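Local coordinates for flavodoxin (Aquifex aeolicus, PDB 2ARK), which probably binds FMN and serves as a low-potential electron donor to a number of redox enzymes, at residues 7-12 / 24-29; 55-60 / 159-164; 89-94 / 113-118. One frame throughout, in Å; residues are numbered along the deposited sequence.

Contact 1 (7-12 / 24-29)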
loop_
_atom_site.group_PDB
_atom_site.type_symbol
_atom_site.label_atom_id
_atom_site.label_comp_id
_atom_site.label_asym_id
_atom_site.label_seq_id
_atom_site.Cartn_x
_atom_site.Cartn_y
_atom_site.Cartn_z
ATOM N N VAL A 7 -11.664 -24.316 5.783
ATOM C CA VAL A 7 -10.815 -23.455 4.947
ATOM C C VAL A 7 -11.330 -23.337 3.495
ATOM O O VAL A 7 -11.613 -24.337 2.826
ATOM C CB VAL A 7 -9.326 -23.926 5.011
ATOM C CG1 VAL A 7 -8.461 -23.258 3.951
ATOM C CG2 VAL A 7 -8.741 -23.646 6.381
ATOM N N LEU A 8 -11.461 -22.108 3.019
ATOM C CA LEU A 8 -11.855 -21.822 1.629
ATOM C C LEU A 8 -10.643 -21.336 0.873
ATOM O O LEU A 8 -10.008 -20.338 1.254
ATOM C CB LEU A 8 -12.926 -20.728 1.575
ATOM C CG LEU A 8 -13.978 -20.626 0.460
ATOM C CD1 LEU A 8 -14.273 -19.162 0.173
ATOM C CD2 LEU A 8 -13.728 -21.412 -0.886
ATOM N N VAL A 9 -10.291 -22.047 -0.184
ATOM C CA VAL A 9 -9.294 -21.538 -1.109
ATOM C C VAL A 9 -10.065 -21.102 -2.342
ATOM O O VAL A 9 -10.653 -21.917 -3.021
ATOM C CB VAL A 9 -8.192 -22.571 -1.445
ATOM C CG1 VAL A 9 -7.099 -21.943 -2.354
ATOM C CG2 VAL A 9 -7.584 -23.099 -0.171
ATOM N N ILE A 10 -10.082 -19.800 -2.602
ATOM C CA ILE A 10 -10.843 -19.273 -3.732
ATOM C C ILE A 10 -9.849 -18.528 -4.627
ATOM O O ILE A 10 -9.015 -17.808 -4.113
ATOM C CB ILE A 10 -12.035 -18.391 -3.218
ATOM C CG1 ILE A 10 -12.929 -17.954 -4.346
ATOM C CG2 ILE A 10 -11.569 -17.152 -2.376
ATOM C CD1 ILE A 10 -13.791 -16.710 -3.915
ATOM N N TYR A 11 -9.881 -18.736 -5.947
ATOM C CA TYR A 11 -8.847 -18.130 -6.843
ATOM C C TYR A 11 -9.454 -17.684 -8.177
ATOM O O TYR A 11 -10.444 -18.247 -8.644
ATOM C CB TYR A 11 -7.665 -19.099 -7.093
ATOM C CG TYR A 11 -8.119 -20.308 -7.855
ATOM C CD1 TYR A 11 -8.002 -20.366 -9.237
ATOM C CD2 TYR A 11 -8.761 -21.358 -7.206
ATOM C CE1 TYR A 11 -8.506 -21.458 -9.953
ATOM C CE2 TYR A 11 -9.236 -22.448 -7.901
ATOM C CZ TYR A 11 -9.102 -22.496 -9.268
ATOM O OH TYR A 11 -9.603 -23.571 -9.951
ATOM N N ASP A 12 -8.858 -16.646 -8.761
ATOM C CA ASP A 12 -9.013 -16.334 -10.161
ATOM C C ASP A 12 -7.710 -16.729 -10.852
ATOM O O ASP A 12 -6.689 -16.958 -10.189
ATOM C CB ASP A 12 -9.298 -14.847 -10.348
ATOM C CG ASP A 12 -9.833 -14.517 -11.746
ATOM O OD1 ASP A 12 -10.015 -15.439 -12.556
ATOM O OD2 ASP A 12 -10.042 -13.338 -12.071
ATOM N N LEU A 24 -1.934 -26.114 -4.367
ATOM C CA LEU A 24 -0.864 -26.318 -3.400
ATOM C C LEU A 24 -1.183 -25.702 -2.050
ATOM O O LEU A 24 -0.863 -26.294 -1.013
ATOM C CB LEU A 24 0.451 -25.768 -3.935
ATOM C CG LEU A 24 1.078 -26.641 -5.037
ATOM C CD1 LEU A 24 2.074 -25.839 -5.888
ATOM C CD2 LEU A 24 1.694 -27.930 -4.480
ATOM N N VAL A 25 -1.829 -24.533 -2.063
ATOM C CA VAL A 25 -2.348 -23.922 -0.829
ATOM C C VAL A 25 -3.346 -24.882 -0.138
ATOM O O VAL A 25 -3.273 -25.120 1.076
ATOM C CB VAL A 25 -3.000 -22.516 -1.091
ATOM C CG1 VAL A 25 -3.649 -21.961 0.184
ATOM C CG2 VAL A 25 -1.983 -21.545 -1.622
ATOM N N ALA A 26 -4.238 -25.449 -0.946
ATOM C CA ALA A 26 -5.313 -26.312 -0.483
ATOM C C ALA A 26 -4.757 -27.605 0.094
ATOM O O ALA A 26 -5.251 -28.094 1.122
ATOM C CB ALA A 26 -6.244 -26.619 -1.620
ATOM N N GLU A 27 -3.753 -28.165 -0.591
ATOM C CA GLU A 27 -2.978 -29.277 -0.079
ATOM C C GLU A 27 -2.255 -28.892 1.221
ATOM O O GLU A 27 -2.227 -29.663 2.163
ATOM C CB GLU A 27 -1.983 -29.742 -1.130
ATOM C CG GLU A 27 -1.110 -30.893 -0.685
ATOM C CD GLU A 27 0.139 -31.049 -1.530
ATOM O OE1 GLU A 27 1.220 -31.321 -0.960
ATOM O OE2 GLU A 27 0.039 -30.891 -2.762
ATOM N N GLY A 28 -1.670 -27.694 1.264
ATOM C CA GLY A 28 -1.089 -27.159 2.497
ATOM C C GLY A 28 -2.049 -27.250 3.685
ATOM O O GLY A 28 -1.663 -27.752 4.737
ATOM N N ALA A 29 -3.294 -26.779 3.507
ATOM C CA ALA A 29 -4.290 -26.759 4.575
ATOM C C ALA A 29 -4.772 -28.151 4.952
ATOM O O ALA A 29 -4.977 -28.446 6.130
ATOM C CB ALA A 29 -5.471 -25.886 4.186
#
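Where Val7 and Val9 meet Val25, Ala26 and Ala29, no flat group takes part and the surfaces are all aliphatic; the one aromatic ring of segment 7-12, Tyr11, meets His41 instead, the two ring planes at about 70°. The contact belongs to the first beta-alpha-beta unit of the flavodoxin fold, in which helix 17-30 carries the chain from strand 5-11 to strand 35-41. Strand 7-11 and helix 24-29 run almost exactly antiparallel, at 175°, with their axes 8.9 Å apart at closest approach. Each valine offers a different methyl to the helix. Val9 presents CG2, the branch beside its backbone N, because CG1 takes the position anti to that N (chi1 -176°). That CG2 rests on the helix backbone itself, 3.9 Å from Ala26 CA, and Ala26 CB is about as near. Val25, one residue earlier, closes in with its CG1, 4.1 Å from the same Val9 CG2, so a single methyl is held by two successive helix residues. The small side chains of Ala26 and Ala29 are consistent with a close approach of helix to sheet. Outside the pair of segments, Val7 and Val9 are tied to strand 35-41 through backbone hydrogen bonds to Arg38, and Glu27, on the exposed side of the helix, makes a salt bridge with Arg155 of helix 148-168. Further toward the start of the strand the pairing is one methyl against one methyl: Val7 CG1 lies 4.0 Å from Ala29 CB.

Contact 2 (55-60 / 159-164)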
loop_
_atom_site.group_PDB
_atom_site.type_symbol
_atom_site.label_atom_id
_atom_site.label_comp_id
_atom_site.label_asym_id
_atom_site.label_seq_id
_atom_site.Cartn_x
_atom_site.Cartn_y
_atom_site.Cartn_z
ATOM N N GLY A 55 -11.435 -19.731 7.669
ATOM C CA GLY A 55 -10.275 -19.110 7.079
ATOM C C GLY A 55 -10.375 -19.162 5.569
ATOM O O GLY A 55 -10.946 -20.104 5.017
ATOM N N LEU A 56 -9.845 -18.115 4.925
ATOM C CA LEU A 56 -9.835 -17.959 3.462
ATOM C C LEU A 56 -8.435 -17.686 2.928
ATOM O O LEU A 56 -7.717 -16.853 3.485
ATOM C CB LEU A 56 -10.696 -16.766 3.024
ATOM C CG LEU A 56 -12.196 -16.817 3.247
ATOM C CD1 LEU A 56 -12.510 -16.405 4.717
ATOM C CD2 LEU A 56 -12.853 -15.894 2.247
ATOM N N ALA A 57 -8.059 -18.366 1.843
ATOM C CA ALA A 57 -6.918 -17.936 1.036
ATOM C C ALA A 57 -7.476 -17.441 -0.287
ATOM O O ALA A 57 -8.265 -18.113 -0.924
ATOM C CB ALA A 57 -5.914 -19.079 0.838
ATOM N N VAL A 58 -7.116 -16.230 -0.672
ATOM C CA VAL A 58 -7.686 -15.639 -1.869
ATOM C C VAL A 58 -6.536 -15.387 -2.830
ATOM O O VAL A 58 -5.604 -14.692 -2.483
ATOM C CB VAL A 58 -8.432 -14.305 -1.526
ATOM C CG1 VAL A 58 -8.932 -13.608 -2.811
ATOM C CG2 VAL A 58 -9.564 -14.526 -0.489
ATOM N N GLY A 59 -6.578 -15.980 -4.017
ATOM C CA GLY A 59 -5.480 -15.842 -4.968
ATOM C C GLY A 59 -5.903 -15.190 -6.247
ATOM O O GLY A 59 -7.037 -15.355 -6.706
ATOM N N SER A 60 -5.003 -14.418 -6.829
ATOM C CA SER A 60 -5.301 -13.781 -8.080
ATOM C C SER A 60 -4.026 -13.674 -8.875
ATOM O O SER A 60 -2.951 -13.523 -8.283
ATOM C CB SER A 60 -5.808 -12.371 -7.815
ATOM O OG SER A 60 -6.036 -11.633 -9.024
ATOM N N ARG A 159 -1.102 -24.249 5.157
ATOM C CA ARG A 159 -0.666 -24.808 6.448
ATOM C C ARG A 159 -0.865 -23.813 7.594
ATOM O O ARG A 159 -1.469 -24.149 8.610
ATOM C CB ARG A 159 0.832 -25.126 6.383
ATOM C CG ARG A 159 1.333 -26.341 7.114
ATOM C CD ARG A 159 0.729 -26.642 8.476
ATOM N NE ARG A 159 0.313 -28.032 8.483
ATOM C CZ ARG A 159 0.833 -29.035 9.183
ATOM N NH1 ARG A 159 1.792 -28.874 10.076
ATOM N NH2 ARG A 159 0.328 -30.227 8.998
ATOM N N ARG A 160 -0.307 -22.613 7.434
ATOM C CA ARG A 160 -0.417 -21.584 8.453
ATOM C C ARG A 160 -1.861 -21.105 8.605
ATOM O O ARG A 160 -2.317 -20.846 9.716
ATOM C CB ARG A 160 0.565 -20.435 8.189
ATOM C CG ARG A 160 0.777 -19.463 9.376
ATOM C CD ARG A 160 1.285 -20.090 10.691
ATOM N NE ARG A 160 2.247 -21.182 10.499
ATOM C CZ ARG A 160 3.528 -21.032 10.129
ATOM N NH1 ARG A 160 4.044 -19.823 9.909
ATOM N NH2 ARG A 160 4.296 -22.106 9.980
ATOM N N LEU A 161 -2.584 -21.005 7.490
ATOM C CA LEU A 161 -4.013 -20.692 7.527
ATOM C C LEU A 161 -4.758 -21.698 8.388
ATOM O O LEU A 161 -5.529 -21.308 9.269
ATOM C CB LEU A 161 -4.595 -20.710 6.125
ATOM C CG LEU A 161 -5.786 -19.825 5.744
ATOM C CD1 LEU A 161 -6.541 -20.496 4.630
ATOM C CD2 LEU A 161 -6.723 -19.394 6.898
ATOM N N ALA A 162 -4.501 -22.983 8.156
ATOM C CA ALA A 162 -5.202 -24.058 8.856
ATOM C C ALA A 162 -4.822 -24.061 10.331
ATOM O O ALA A 162 -5.663 -24.306 11.202
ATOM C CB ALA A 162 -4.885 -25.392 8.222
ATOM N N GLU A 163 -3.552 -23.783 10.596
ATOM C CA GLU A 163 -3.023 -23.643 11.945
ATOM C C GLU A 163 -3.624 -22.459 12.704
ATOM O O GLU A 163 -3.946 -22.596 13.864
ATOM C CB GLU A 163 -1.510 -23.543 11.884
ATOM C CG GLU A 163 -0.834 -24.881 11.554
ATOM C CD GLU A 163 0.674 -24.743 11.232
ATOM O OE1 GLU A 163 1.109 -23.613 10.875
ATOM O OE2 GLU A 163 1.405 -25.767 11.314
ATOM N N TRP A 164 -3.800 -21.305 12.053
ATOM C CA TRP A 164 -4.427 -20.161 12.734
ATOM C C TRP A 164 -5.913 -20.448 13.007
ATOM O O TRP A 164 -6.442 -20.099 14.069
ATOM C CB TRP A 164 -4.296 -18.857 11.931
ATOM C CG TRP A 164 -2.911 -18.247 11.818
ATOM C CD1 TRP A 164 -2.469 -17.502 10.792
ATOM C CD2 TRP A 164 -1.817 -18.318 12.760
ATOM N NE1 TRP A 164 -1.173 -17.095 11.005
ATOM C CE2 TRP A 164 -0.745 -17.571 12.206
ATOM C CE3 TRP A 164 -1.635 -18.943 14.005
ATOM C CZ2 TRP A 164 0.496 -17.432 12.837
ATOM C CZ3 TRP A 164 -0.395 -18.802 14.652
ATOM C CH2 TRP A 164 0.655 -18.042 14.054
#
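Leu161 makes the whole apolar contact with the strand, its two methyls lying one after the other along the backbone from Gly55 to Ala57. Helix and strand run antiparallel at 160°. CD2 sits on Gly55 CA at 3.6 Å, and a beta carbon built at that glycine would collide with it. CD1 packs against the next peptide, 3.8 Å from both Leu56 C and Ala57 N, and also reaches Ala57 CB at 4.1 Å. With CG anti to the backbone N (chi1 -150°), the leucine stretches its fork from the helix down to the sheet. Leu161 also touches Val7 and Cys92 on the flanking strands, so one side chain spans three strands of the parallel sheet in this flavodoxin fold.

The charged groups take no part in the contact with strand 55-60; Arg159, Arg160 and Glu163 pair along the helix. Arg160 NE gives Glu163 OE1 a nearly straight bond of 2.7 Å (171° at the hydrogen), with the acceptor in the guanidinium plane. The other oxygen, Glu163 OE2, is met more weakly by Arg159 NH1, completing a three-residue salt-bridge network, and Arg160 has a second acidic partner in Asp127 of strand 121-128. Arg160 CD lies over one face of the Trp164 ring, offset toward its rim.

Across the contact the helix offers only methyls, set on backbone and on Ala57 CB, so the hold is van der Waals fit to bare glycine backbone; Glu163, shared by two arginines, would probably stay ionised.

Contact 3 (89-94 / 113-118)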
loop_
_atom_site.group_PDB
_atom_site.type_symbol
_atom_site.label_atom_id
_atom_site.label_comp_id
_atom_site.label_asym_id
_atom_site.label_seq_id
_atom_site.Cartn_x
_atom_site.Cartn_y
_atom_site.Cartn_z
ATOM N N LYS A 89 -13.426 -13.432 10.340
ATOM C CA LYS A 89 -12.892 -14.543 9.564
ATOM C C LYS A 89 -11.419 -14.274 9.426
ATOM O O LYS A 89 -10.999 -13.121 9.540
ATOM C CB LYS A 89 -13.569 -14.694 8.196
ATOM C CG LYS A 89 -14.879 -15.423 8.292
ATOM C CD LYS A 89 -15.632 -15.452 6.984
ATOM C CE LYS A 89 -17.117 -15.622 7.276
ATOM N NZ LYS A 89 -17.383 -16.865 8.036
ATOM N N ILE A 90 -10.645 -15.339 9.224
ATOM C CA ILE A 90 -9.200 -15.269 9.083
ATOM C C ILE A 90 -8.882 -15.489 7.613
ATOM O O ILE A 90 -9.431 -16.411 6.998
ATOM C CB ILE A 90 -8.505 -16.329 9.978
ATOM C CG1 ILE A 90 -8.806 -16.031 11.455
ATOM C CG2 ILE A 90 -7.004 -16.355 9.733
ATOM C CD1 ILE A 90 -8.467 -17.128 12.413
ATOM N N ALA A 91 -8.033 -14.623 7.040
ATOM C CA ALA A 91 -7.731 -14.652 5.603
ATOM C C ALA A 91 -6.287 -14.292 5.290
ATOM O O ALA A 91 -5.622 -13.630 6.079
ATOM C CB ALA A 91 -8.670 -13.735 4.831
ATOM N N CYS A 92 -5.815 -14.774 4.138
ATOM C CA CYS A 92 -4.512 -14.434 3.535
ATOM C C CYS A 92 -4.677 -14.403 2.004
ATOM O O CYS A 92 -5.789 -14.609 1.508
ATOM C CB CYS A 92 -3.471 -15.462 3.940
ATOM S SG CYS A 92 -3.946 -17.174 3.511
ATOM N N ALA A 93 -3.571 -14.175 1.284
ATOM C CA ALA A 93 -3.566 -13.811 -0.134
ATOM C C ALA A 93 -2.494 -14.599 -0.846
ATOM O O ALA A 93 -1.516 -15.006 -0.216
ATOM C CB ALA A 93 -3.289 -12.262 -0.300
ATOM N N PHE A 94 -2.641 -14.809 -2.150
ATOM C CA PHE A 94 -1.508 -15.319 -2.966
ATOM C C PHE A 94 -1.608 -14.860 -4.415
ATOM O O PHE A 94 -2.704 -14.484 -4.875
ATOM C CB PHE A 94 -1.334 -16.829 -2.848
ATOM C CG PHE A 94 -2.562 -17.640 -3.246
ATOM C CD1 PHE A 94 -3.603 -17.868 -2.324
ATOM C CD2 PHE A 94 -2.635 -18.248 -4.521
ATOM C CE1 PHE A 94 -4.717 -18.637 -2.681
ATOM C CE2 PHE A 94 -3.749 -19.036 -4.884
ATOM C CZ PHE A 94 -4.799 -19.218 -3.972
ATOM N N THR A 113 -6.113 -5.777 1.573
ATOM C CA THR A 113 -6.859 -4.582 1.896
ATOM C C THR A 113 -8.339 -4.753 1.666
ATOM O O THR A 113 -9.163 -4.212 2.390
ATOM C CB THR A 113 -6.225 -3.260 1.313
ATOM O OG1 THR A 113 -7.183 -2.513 0.540
ATOM C CG2 THR A 113 -5.034 -3.553 0.516
HETATM N N MSE A 114 -8.663 -5.551 0.676
HETATM C CA MSE A 114 -10.019 -5.907 0.373
HETATM C C MSE A 114 -10.585 -6.790 1.500
HETATM O O MSE A 114 -11.694 -6.565 1.981
HETATM C CB MSE A 114 -9.990 -6.639 -0.958
HETATM C CG MSE A 114 -11.286 -6.789 -1.630
HETATM SE SE MSE A 114 -11.088 -7.812 -3.315
HETATM C CE MSE A 114 -10.186 -9.581 -2.676
ATOM N N LEU A 115 -9.802 -7.767 1.930
ATOM C CA LEU A 115 -10.174 -8.646 3.007
ATOM C C LEU A 115 -10.330 -7.895 4.314
ATOM O O LEU A 115 -11.270 -8.171 5.075
ATOM C CB LEU A 115 -9.162 -9.793 3.170
ATOM C CG LEU A 115 -9.076 -10.741 1.974
ATOM C CD1 LEU A 115 -7.744 -11.496 1.991
ATOM C CD2 LEU A 115 -10.237 -11.705 1.877
HETATM N N MSE A 116 -9.432 -6.946 4.586
HETATM C CA MSE A 116 -9.530 -6.174 5.816
HETATM C C MSE A 116 -10.780 -5.360 5.863
HETATM O O MSE A 116 -11.347 -5.121 6.938
HETATM C CB MSE A 116 -8.329 -5.281 6.020
HETATM C CG MSE A 116 -7.181 -6.063 6.562
HETATM SE SE MSE A 116 -5.655 -4.919 7.037
HETATM C CE MSE A 116 -5.069 -4.358 5.127
ATOM N N ASN A 117 -11.228 -4.949 4.689
ATOM C CA ASN A 117 -12.391 -4.100 4.612
ATOM C C ASN A 117 -13.621 -4.823 5.146
ATOM O O ASN A 117 -14.521 -4.192 5.682
ATOM C CB ASN A 117 -12.598 -3.647 3.172
ATOM C CG ASN A 117 -13.434 -2.416 3.071
ATOM O OD1 ASN A 117 -14.662 -2.495 3.040
ATOM N ND2 ASN A 117 -12.777 -1.256 2.982
ATOM N N PHE A 118 -13.634 -6.149 5.033
ATOM C CA PHE A 118 -14.733 -6.955 5.550
ATOM C C PHE A 118 -14.571 -7.297 7.031
ATOM O O PHE A 118 -15.328 -8.113 7.557
ATOM C CB PHE A 118 -14.877 -8.249 4.742
ATOM C CG PHE A 118 -15.667 -8.094 3.469
ATOM C CD1 PHE A 118 -15.044 -7.687 2.287
ATOM C CD2 PHE A 118 -17.032 -8.375 3.451
ATOM C CE1 PHE A 118 -15.763 -7.559 1.096
ATOM C CE2 PHE A 118 -17.781 -8.245 2.273
ATOM C CZ PHE A 118 -17.128 -7.842 1.082
#
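Ala91 and Leu115 form a small, buried apolar contact between strand 90-97 and the last part of helix 104-117, two consecutive elements of a beta-alpha-beta unit that goes on to strand 121-128. It is plain core packing of helix on sheet, as expected of a flavodoxin fold, and Leu115 supplies all of the helix's side. Its forked end closes over the methyl of Ala91: CD1 lies 3.7 Å from Ala91 CB, while CD2 comes to the same carbon from the other branch at 3.9 Å. The chi1 of Leu115, -64°, puts CG beside the backbone N and opposite the carbonyl carbon, and from there both methyls face the strand. CD1 does a second job, resting against the backbone at 3.7 Å from Cys92 O, a van der Waals touch and not a polar one. The side chain of Cys92 leaves from the other side of the strand, so what this residue shows the helix is its main chain. Replacing Leu115 by an alanine would probably open a gap above Ala91 CB and strip the hydrophobic cover from the peptide at Cys92. After Leu115, Phe118 N bonds to Leu115 O at 3.1 Å, and the edge of the Phe118 ring meets Met114 O, which lies in the ring plane. Around these residues, Tyr137 of the second subunit is hydrogen-bonded through its hydroxyl to Thr113 O and Asn117 ND2, and Met64 of the third subunit packs on the selenomethionine Met114 and on Phe118. Within the chain, Leu115 is wedged among Phe75 of helix 69-78, Phe120 in the following loop and Val122 of strand 121-128, while Ala91 pairs with strand 121-128 by a backbone hydrogen bond to Leu121.

In the fold
The three contacts are set on neighbouring strands of one parallel sheet. Contacts 1 and 2, centres about 7 Å apart, share a face: Val7 CG1 touches Leu161 CD1 at 3.4 Å, and the strands are joined by a probable hydrogen bond, Leu8 O to Ala57 N, of 2.8 Å. Contact 3 covers the opposite face, its centre about 10 Å from that of contact 2, with Leu56 N to Ile90 O at 2.7 Å linking their strands. Phe94 returns to the first face, its CZ 3.9 Å from Val9 CG1. Contacts 2 and 3 lie toward their strands' beginnings, contact 1 along the middle of its own; in flavodoxins FMN binds at the C-terminal ends, probably here too.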